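Local coordinates for protein myosin-I heavy chain (Dictyostelium discoideum, PDB 5EJR) that works as an actin-based motor with ATPase activity in early phagocytosis and adhesion, here represented by the second MyTH4-FERM module of its tail, at residues A[212-217]-A[222-227]; A[275-280]-A[290-295]. All blocks are in the same frame, centred on the assembly; numbering follows the deposited sequence.

Interaction 1. Residues A[212-217]-A[222-227]; sequences CKIRFI and KLAKIN. With EDO (1,2-ethanediol), chain C.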
loop_
_atom_site.group_PDB
_atom_site.type_symbol
_atom_site.label_atom_id
_atom_site.label_comp_id
_atom_site.label_asym_id
_atom_site.label_seq_id
_atom_site.Cartn_x
_atom_site.Cartn_y
_atom_site.Cartn_z
ATOM N N CYS A 212 -3.451 -10.104 7.027
ATOM C CA CYS A 212 -3.842 -9.579 5.729
ATOM C C CYS A 212 -3.844 -10.756 4.750
ATOM O O CYS A 212 -2.931 -11.582 4.779
ATOM C CB CYS A 212 -2.902 -8.467 5.269
ATOM S SG CYS A 212 -3.431 -7.658 3.732
ATOM N N LYS A 213 -4.882 -10.832 3.903
ATOM C CA LYS A 213 -5.077 -11.862 2.888
ATOM C C LYS A 213 -4.232 -11.513 1.653
ATOM O O LYS A 213 -4.360 -10.404 1.120
ATOM C CB LYS A 213 -6.569 -11.905 2.497
ATOM C CG LYS A 213 -7.193 -13.289 2.510
ATOM C CD LYS A 213 -8.485 -13.310 1.699
ATOM C CE LYS A 213 -9.162 -14.657 1.704
ATOM N NZ LYS A 213 -10.476 -14.601 1.009
ATOM N N ILE A 214 -3.332 -12.428 1.240
ATOM C CA ILE A 214 -2.470 -12.249 0.060
ATOM C C ILE A 214 -2.668 -13.394 -0.938
ATOM O O ILE A 214 -2.488 -14.568 -0.592
ATOM C CB ILE A 214 -0.965 -12.018 0.392
ATOM C CG1 ILE A 214 -0.743 -11.043 1.595
ATOM C CG2 ILE A 214 -0.181 -11.577 -0.865
ATOM C CD1 ILE A 214 -1.154 -9.592 1.409
ATOM N N ARG A 215 -3.006 -13.042 -2.190
ATOM C CA ARG A 215 -3.231 -14.026 -3.242
ATOM C C ARG A 215 -1.956 -14.356 -3.995
ATOM O O ARG A 215 -1.019 -13.546 -4.039
ATOM C CB ARG A 215 -4.312 -13.552 -4.210
ATOM C CG ARG A 215 -5.638 -13.242 -3.530
ATOM C CD ARG A 215 -6.776 -13.267 -4.515
ATOM N NE ARG A 215 -7.839 -12.339 -4.134
ATOM C CZ ARG A 215 -8.906 -12.073 -4.882
ATOM N NH1 ARG A 215 -9.073 -12.676 -6.054
ATOM N NH2 ARG A 215 -9.817 -11.206 -4.462
ATOM N N PHE A 216 -1.919 -15.558 -4.585
ATOM C CA PHE A 216 -0.827 -16.014 -5.437
ATOM C C PHE A 216 -1.439 -16.206 -6.811
ATOM O O PHE A 216 -2.657 -16.172 -6.941
ATOM C CB PHE A 216 -0.186 -17.311 -4.911
ATOM C CG PHE A 216 0.735 -17.071 -3.740
ATOM C CD1 PHE A 216 0.224 -16.892 -2.456
ATOM C CD2 PHE A 216 2.115 -17.052 -3.911
ATOM C CE1 PHE A 216 1.083 -16.637 -1.371
ATOM C CE2 PHE A 216 2.971 -16.815 -2.825
ATOM C CZ PHE A 216 2.447 -16.593 -1.568
ATOM N N ILE A 217 -0.603 -16.386 -7.832
ATOM C CA ILE A 217 -1.007 -16.546 -9.231
ATOM C C ILE A 217 -1.964 -17.752 -9.458
ATOM O O ILE A 217 -2.781 -17.706 -10.372
ATOM C CB ILE A 217 0.271 -16.595 -10.137
ATOM C CG1 ILE A 217 -0.057 -16.420 -11.645
ATOM C CG2 ILE A 217 1.114 -17.842 -9.880
ATOM C CD1 ILE A 217 -0.240 -14.981 -12.090
ATOM N N LYS A 222 -2.863 -16.818 1.286
ATOM C CA LYS A 222 -2.124 -16.967 2.538
ATOM C C LYS A 222 -2.462 -15.789 3.447
ATOM O O LYS A 222 -2.712 -14.675 2.970
ATOM C CB LYS A 222 -0.593 -17.079 2.329
ATOM C CG LYS A 222 -0.113 -18.424 1.772
ATOM C CD LYS A 222 -0.085 -19.532 2.821
ATOM C CE LYS A 222 0.129 -20.897 2.221
ATOM N NZ LYS A 222 0.259 -21.942 3.274
ATOM N N LEU A 223 -2.526 -16.050 4.749
ATOM C CA LEU A 223 -2.819 -15.014 5.716
ATOM C C LEU A 223 -1.506 -14.598 6.325
ATOM O O LEU A 223 -0.791 -15.435 6.874
ATOM C CB LEU A 223 -3.828 -15.499 6.782
ATOM C CG LEU A 223 -5.238 -15.840 6.275
ATOM C CD1 LEU A 223 -6.064 -16.483 7.368
ATOM C CD2 LEU A 223 -5.957 -14.617 5.737
ATOM N N ALA A 224 -1.146 -13.322 6.154
ATOM C CA ALA A 224 0.106 -12.790 6.675
ATOM C C ALA A 224 -0.121 -11.970 7.931
ATOM O O ALA A 224 -1.026 -11.143 7.955
ATOM C CB ALA A 224 0.762 -11.914 5.620
ATOM N N LYS A 225 0.752 -12.126 8.932
ATOM C CA LYS A 225 0.691 -11.338 10.178
ATOM C C LYS A 225 1.028 -9.877 9.837
ATOM O O LYS A 225 1.987 -9.614 9.100
ATOM C CB LYS A 225 1.658 -11.887 11.235
ATOM C CG LYS A 225 1.186 -13.187 11.882
ATOM C CD LYS A 225 2.333 -13.947 12.570
ATOM C CE LYS A 225 2.598 -13.511 13.996
ATOM N NZ LYS A 225 3.815 -14.158 14.559
ATOM N N ILE A 226 0.195 -8.948 10.320
ATOM C CA ILE A 226 0.287 -7.513 10.025
ATOM C C ILE A 226 0.294 -6.673 11.311
ATOM O O ILE A 226 -0.528 -6.883 12.195
ATOM C CB ILE A 226 -0.868 -7.128 9.030
ATOM C CG1 ILE A 226 -0.726 -5.730 8.429
ATOM C CG2 ILE A 226 -2.261 -7.292 9.621
ATOM C CD1 ILE A 226 -1.815 -5.432 7.336
ATOM N N ASN A 227 1.251 -5.765 11.425
ATOM C CA ASN A 227 1.360 -4.835 12.547
ATOM C C ASN A 227 1.248 -3.429 11.947
ATOM O O ASN A 227 1.339 -3.281 10.726
ATOM C CB ASN A 227 2.700 -4.986 13.274
ATOM C CG ASN A 227 3.201 -6.404 13.440
ATOM O OD1 ASN A 227 2.438 -7.351 13.680
ATOM N ND2 ASN A 227 4.513 -6.575 13.332
HETATM C C1 EDO C . -5.841 -7.791 -0.099
HETATM O O1 EDO C . -5.772 -9.064 -0.753
HETATM C C2 EDO C . -6.802 -7.793 1.117
HETATM O O2 EDO C . -6.212 -7.005 2.156
#
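Cys212–Ile214 pairs antiparallel with Lys222–Ala224 with a marked twist, the short strand axes making an angle of 135°. Two hydrogen-bonded pairs define the register. Cys212 N reaches Ala224 O at 2.8 Å, and Ala224 N returns to Cys212 O at 2.8 Å, almost straight at the hydrogen (178°). One pair further on, Ile214 N to Lys222 O measures 2.9 Å and Lys222 N to Ile214 O 3.0 Å. Lys213 and Leu223 form the non-hydrogen-bonded pair between them, on the more exposed face, where Leu223 CD2 lies 3.7 Å from Lys213 CG. Cys212, Ile214, Lys222 and Ala224 point to the other face. Beyond the paired residues, Ile226 has CG1 opposite its backbone N (chi1 -169°) and an extended chain, which carries CD1 to 3.8 Å from Cys212 CB. At the turn end, Phe216 CE1 meets Lys222 CG at 3.8 Å, and the lysine then bends at its second torsion, leading its amine away from the contact. Ile214 and Ala224 pack on helix 232-243, while the Phe216 ring stacks with Tyr243. Lys213 O, on the other edge of its strand, binds a 1,2-ethanediol probably derived from the crystallisation liquor. A twisted amino-terminal hairpin with one face laid on the following helix is the opening element of the ubiquitin-like lobe of a FERM domain.

Interaction 2. Residues A[275-280]-A[290-295]; sequences YDVLAR and FYFQVR. With EDO (1,2-ethanediol), chain C.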
loop_
_atom_site.group_PDB
_atom_site.type_symbol
_atom_site.label_atom_id
_atom_site.label_comp_id
_atom_site.label_asym_id
_atom_site.label_seq_id
_atom_site.Cartn_x
_atom_site.Cartn_y
_atom_site.Cartn_z
ATOM N N TYR A 275 -0.485 -0.690 5.720
ATOM C CA TYR A 275 -1.668 0.051 6.171
ATOM C C TYR A 275 -1.854 1.379 5.429
ATOM O O TYR A 275 -3.002 1.762 5.182
ATOM C CB TYR A 275 -1.676 0.217 7.694
ATOM C CG TYR A 275 -2.213 -1.001 8.431
ATOM C CD1 TYR A 275 -3.418 -1.592 8.061
ATOM C CD2 TYR A 275 -1.544 -1.523 9.532
ATOM C CE1 TYR A 275 -3.925 -2.698 8.747
ATOM C CE2 TYR A 275 -2.042 -2.626 10.226
ATOM C CZ TYR A 275 -3.237 -3.205 9.833
ATOM O OH TYR A 275 -3.731 -4.291 10.504
ATOM N N ASP A 276 -0.741 2.031 4.987
ATOM C CA ASP A 276 -0.843 3.261 4.179
ATOM C C ASP A 276 -1.456 2.939 2.814
ATOM O O ASP A 276 -2.246 3.723 2.300
ATOM C CB ASP A 276 0.511 3.963 4.026
ATOM C CG ASP A 276 1.005 4.693 5.264
ATOM O OD1 ASP A 276 0.173 4.986 6.157
ATOM O OD2 ASP A 276 2.222 5.008 5.326
ATOM N N VAL A 277 -1.121 1.750 2.254
ATOM C CA VAL A 277 -1.658 1.273 0.982
ATOM C C VAL A 277 -3.159 1.007 1.140
ATOM O O VAL A 277 -3.933 1.392 0.267
ATOM C CB VAL A 277 -0.920 0.011 0.429
ATOM C CG1 VAL A 277 -1.516 -0.437 -0.901
ATOM C CG2 VAL A 277 0.583 0.221 0.307
ATOM N N LEU A 278 -3.571 0.344 2.235
ATOM C CA LEU A 278 -4.987 0.043 2.442
ATOM C C LEU A 278 -5.851 1.296 2.541
ATOM O O LEU A 278 -6.972 1.298 2.023
ATOM C CB LEU A 278 -5.230 -0.905 3.631
ATOM C CG LEU A 278 -4.721 -2.333 3.436
ATOM C CD1 LEU A 278 -4.633 -3.061 4.786
ATOM C CD2 LEU A 278 -5.607 -3.114 2.454
ATOM N N ALA A 279 -5.306 2.362 3.152
ATOM C CA ALA A 279 -5.983 3.655 3.287
ATOM C C ALA A 279 -6.121 4.293 1.893
ATOM O O ALA A 279 -7.231 4.668 1.501
ATOM C CB ALA A 279 -5.199 4.558 4.220
ATOM N N ARG A 280 -5.025 4.282 1.096
ATOM C CA ARG A 280 -5.007 4.767 -0.292
ATOM C C ARG A 280 -6.042 4.088 -1.173
ATOM O O ARG A 280 -6.627 4.754 -2.020
ATOM C CB ARG A 280 -3.606 4.652 -0.892
ATOM C CG ARG A 280 -2.727 5.834 -0.498
ATOM C CD ARG A 280 -1.246 5.549 -0.648
ATOM N NE ARG A 280 -0.454 6.565 0.050
ATOM C CZ ARG A 280 0.790 6.395 0.487
ATOM N NH1 ARG A 280 1.412 5.231 0.314
ATOM N NH2 ARG A 280 1.423 7.381 1.105
ATOM N N PHE A 290 -9.768 -3.834 -4.807
ATOM C CA PHE A 290 -8.346 -4.138 -4.972
ATOM C C PHE A 290 -7.958 -5.293 -4.063
ATOM O O PHE A 290 -8.485 -5.433 -2.956
ATOM C CB PHE A 290 -7.443 -2.940 -4.611
ATOM C CG PHE A 290 -7.251 -1.881 -5.668
ATOM C CD1 PHE A 290 -6.225 -1.986 -6.603
ATOM C CD2 PHE A 290 -8.056 -0.745 -5.695
ATOM C CE1 PHE A 290 -6.043 -1.003 -7.582
ATOM C CE2 PHE A 290 -7.869 0.243 -6.670
ATOM C CZ PHE A 290 -6.867 0.104 -7.609
ATOM N N TYR A 291 -6.971 -6.076 -4.506
ATOM C CA TYR A 291 -6.377 -7.132 -3.710
ATOM C C TYR A 291 -4.887 -7.213 -3.992
ATOM O O TYR A 291 -4.445 -6.784 -5.055
ATOM C CB TYR A 291 -7.095 -8.488 -3.880
ATOM C CG TYR A 291 -6.959 -9.116 -5.248
ATOM C CD1 TYR A 291 -5.897 -9.967 -5.543
ATOM C CD2 TYR A 291 -7.928 -8.917 -6.226
ATOM C CE1 TYR A 291 -5.787 -10.582 -6.787
ATOM C CE2 TYR A 291 -7.832 -9.532 -7.474
ATOM C CZ TYR A 291 -6.761 -10.368 -7.749
ATOM O OH TYR A 291 -6.658 -10.985 -8.975
ATOM N N PHE A 292 -4.124 -7.724 -3.025
ATOM C CA PHE A 292 -2.682 -7.929 -3.144
ATOM C C PHE A 292 -2.401 -9.292 -3.754
ATOM O O PHE A 292 -2.996 -10.293 -3.339
ATOM C CB PHE A 292 -2.020 -7.877 -1.771
ATOM C CG PHE A 292 -2.009 -6.535 -1.095
ATOM C CD1 PHE A 292 -1.295 -5.471 -1.633
ATOM C CD2 PHE A 292 -2.645 -6.352 0.127
ATOM C CE1 PHE A 292 -1.247 -4.243 -0.986
ATOM C CE2 PHE A 292 -2.618 -5.109 0.764
ATOM C CZ PHE A 292 -1.905 -4.069 0.214
ATOM N N GLN A 293 -1.481 -9.333 -4.731
ATOM C CA GLN A 293 -1.077 -10.573 -5.380
ATOM C C GLN A 293 0.467 -10.678 -5.434
ATOM O O GLN A 293 1.136 -9.733 -5.844
ATOM C CB GLN A 293 -1.719 -10.673 -6.766
ATOM C CG GLN A 293 -1.190 -11.785 -7.680
ATOM C CD GLN A 293 -1.643 -11.584 -9.116
ATOM O OE1 GLN A 293 -1.138 -10.727 -9.832
ATOM N NE2 GLN A 293 -2.554 -12.408 -9.600
ATOM N N VAL A 294 1.010 -11.795 -4.959
ATOM C CA VAL A 294 2.441 -12.071 -5.013
ATOM C C VAL A 294 2.753 -12.410 -6.466
ATOM O O VAL A 294 1.994 -13.122 -7.128
ATOM C CB VAL A 294 2.906 -13.166 -4.013
ATOM C CG1 VAL A 294 4.293 -13.713 -4.367
ATOM C CG2 VAL A 294 2.914 -12.619 -2.587
ATOM N N ARG A 295 3.831 -11.831 -6.978
ATOM C CA ARG A 295 4.270 -12.072 -8.345
ATOM C C ARG A 295 5.767 -12.232 -8.324
ATOM O O ARG A 295 6.436 -11.659 -7.467
ATOM C CB ARG A 295 3.907 -10.882 -9.252
ATOM C CG ARG A 295 2.407 -10.756 -9.546
ATOM C CD ARG A 295 2.180 -9.784 -10.682
ATOM N NE ARG A 295 2.503 -10.348 -12.000
ATOM C CZ ARG A 295 1.705 -11.154 -12.693
ATOM N NH1 ARG A 295 0.571 -11.598 -12.162
ATOM N NH2 ARG A 295 2.057 -11.561 -13.905
HETATM C C1 EDO C . -5.841 -7.791 -0.099
HETATM O O1 EDO C . -5.772 -9.064 -0.753
HETATM C C2 EDO C . -6.802 -7.793 1.117
HETATM O O2 EDO C . -6.212 -7.005 2.156
#
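Phe292 N donates to O1 of the 1,2-ethanediol at 3.1 Å with an angle of 161° at the hydrogen, and the same hydroxyl donates to Lys213 O, so two backbone groups hold this atom. The diol carbon C1 also comes within 3.5 Å of Phe292 CD2, approaching the ring obliquely. Across the contact itself the evidence is purely apolar and centres on the far end of that ring. Val277 CG1 sits at the ring's edge, near its plane, 3.8 Å from Phe292 CE1 and equally close to CZ. Its chi1 of -180° sets CG1 opposite the backbone N, on the side of Val277 that meets the ring. Leu278 approaches obliquely, with CD2 4.0 Å from Phe292 CE2. The helix therefore meets the strand through two consecutive residues that both touch the outer end of one ring, Val277 at CE1 and CZ, Leu278 at CE2. Phe292 also touches Cys212 and Ile214 of strand 211-215, Ile232 of helix 232-243 and Ile255 of strand 253-259, and its ring meets that of Trp281. Such an inward-facing aromatic, on a strand lying between the hairpin and strand 253-259, belongs to the hydrophobic core of the beta-grasp (ubiquitin-like) fold of the FERM lobe.

How the interactions relate
From the N terminus, interaction 1 first closes the hairpin 211-215/221-225, with four residues between its segments. The chain passes through helix 232-243 and strands 253-259 and 264-267 before interaction 2 closes a loop with nine residues between its segments, the end of helix 274-283 and the connection to strand 290-296. The two loops are in series, but their centres lie about 10 Å apart and they touch. Arg215 N to Phe292 O (3.0 Å) and Arg215 O to Val294 N (2.8 Å) join the first and last strands in parallel, and Ile226 packs on Tyr275. The hairpin, helix 274-283 and strand 290-296 are thus tied into one ubiquitin-like lobe, with the diol bridging neighbouring strands.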